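Local coordinates for protein elongation factor 1-beta (Pyrococcus horikoshii OT-3, PDB 7CSL) that probably promotes the exchange of GDP for GTP on elongation factor 1-alpha, so that the factor can again deliver aminoacyl-tRNA during protein synthesis, at residues Asp18-Leu21 with Asp22-Glu25. Residues are numbered along the deposited sequence; the frame is centred on the assembly and turned at random.
Sequences DVNL and DELE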
# COMPACT_ATOMS: atom_id res chain seq x y z
N ASP C 18 -11.92 -13.62 24.51
CA ASP C 18 -12.51 -13.12 25.77
C ASP C 18 -11.82 -11.88 26.37
O ASP C 18 -12.13 -11.48 27.48
CB ASP C 18 -12.53 -14.24 26.85
CG ASP C 18 -13.51 -15.38 26.53
OD1 ASP C 18 -14.29 -15.29 25.56
OD2 ASP C 18 -13.50 -16.40 27.26
N VAL C 19 -10.89 -11.25 25.64
CA VAL C 19 -10.34 -9.95 26.05
C VAL C 19 -11.46 -8.90 26.14
O VAL C 19 -12.30 -8.79 25.26
CB VAL C 19 -9.22 -9.45 25.08
CG1 VAL C 19 -8.81 -8.01 25.42
CG2 VAL C 19 -8.01 -10.36 25.13
N ASN C 20 -11.46 -8.16 27.23
CA ASN C 20 -12.32 -7.02 27.40
C ASN C 20 -11.80 -5.91 26.48
O ASN C 20 -10.76 -5.31 26.75
CB ASN C 20 -12.31 -6.59 28.86
CG ASN C 20 -13.35 -5.53 29.17
OD1 ASN C 20 -13.59 -4.61 28.39
ND2 ASN C 20 -13.95 -5.64 30.35
N LEU C 21 -12.54 -5.65 25.41
CA LEU C 21 -12.11 -4.71 24.37
C LEU C 21 -12.32 -3.25 24.81
O LEU C 21 -11.57 -2.37 24.36
CB LEU C 21 -12.85 -5.01 23.06
CG LEU C 21 -12.66 -6.43 22.49
CD1 LEU C 21 -13.72 -6.77 21.43
CD2 LEU C 21 -11.25 -6.64 21.95
N ASP C 22 -13.29 -2.98 25.71
CA ASP C 22 -13.46 -1.62 26.28
C ASP C 22 -12.24 -1.23 27.15
O ASP C 22 -11.73 -0.09 27.11
CB ASP C 22 -14.77 -1.50 27.08
CG ASP C 22 -16.03 -1.75 26.23
OD1 ASP C 22 -16.06 -1.38 25.03
OD2 ASP C 22 -17.00 -2.32 26.75
N GLU C 23 -11.75 -2.20 27.90
CA GLU C 23 -10.61 -2.03 28.77
C GLU C 23 -9.34 -1.85 27.96
O GLU C 23 -8.50 -1.00 28.29
CB GLU C 23 -10.49 -3.25 29.67
CG GLU C 23 -9.38 -3.23 30.70
CD GLU C 23 -9.36 -4.50 31.54
OE1 GLU C 23 -8.27 -5.08 31.71
OE2 GLU C 23 -10.45 -4.94 32.00
N LEU C 24 -9.21 -2.67 26.91
CA LEU C 24 -8.06 -2.67 26.02
C LEU C 24 -8.00 -1.36 25.21
O LEU C 24 -6.95 -0.69 25.14
CB LEU C 24 -8.08 -3.91 25.09
CG LEU C 24 -6.99 -3.93 24.02
CD1 LEU C 24 -5.62 -4.03 24.69
CD2 LEU C 24 -7.16 -5.07 23.04
N GLU C 25 -9.13 -0.95 24.65
CA GLU C 25 -9.19 0.34 23.95
C GLU C 25 -8.68 1.47 24.81
O GLU C 25 -7.84 2.25 24.38
CB GLU C 25 -10.61 0.64 23.53
CG GLU C 25 -10.78 1.89 22.66
CD GLU C 25 -12.21 2.07 22.23
OE1 GLU C 25 -12.88 1.03 22.04
OE2 GLU C 25 -12.67 3.23 22.09
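Asn-20 caps helix 21-29 by reaching the backbone N of Glu-23, and its side chain can be followed atom by atom over the first turn. CB rests against CB of Glu-23 at 3.9 Å. CG stands opposite the backbone N (chi1 -172°), beside the residue's own carbonyl carbon, and this torsion brings the amide over the start of the helix. OD1 then accepts from Glu-23 N at 3.1 Å with an N-H...O angle of 157°, although the donor lies well above the amide plane instead of within it. The same oxygen sits 3.6 Å from CB of both Asp-22 and Glu-23. At the other branch, ND2 comes no nearer than 3.9 Å to OE2 of Glu-23, whose extended chain crosses the asparagine at about a right angle.

This is the classical N-cap: a side-chain oxygen serves an amide of the first turn, for which the helix supplies no carbonyl four residues back. The regular pattern takes over at once, with Leu-24 N hydrogen-bonded to Asn-20 O and Glu-25 N to Leu-21 O at 2.8 Å. In the exchange domain, the capped helix 21-29 packs on the four-stranded antiparallel sheet, Leu-21 and Leu-24 both meeting Leu-53 of strand 50-59. Just before the cap, Val-19 extends the apolar side, its CG1 lying 4.1 Å from CD2 of Leu-24. The acidic residues Asp-22 and Glu-25 each form a salt bridge with Arg-43 of strand 37-47, and Glu-25 forms another with Lys-29.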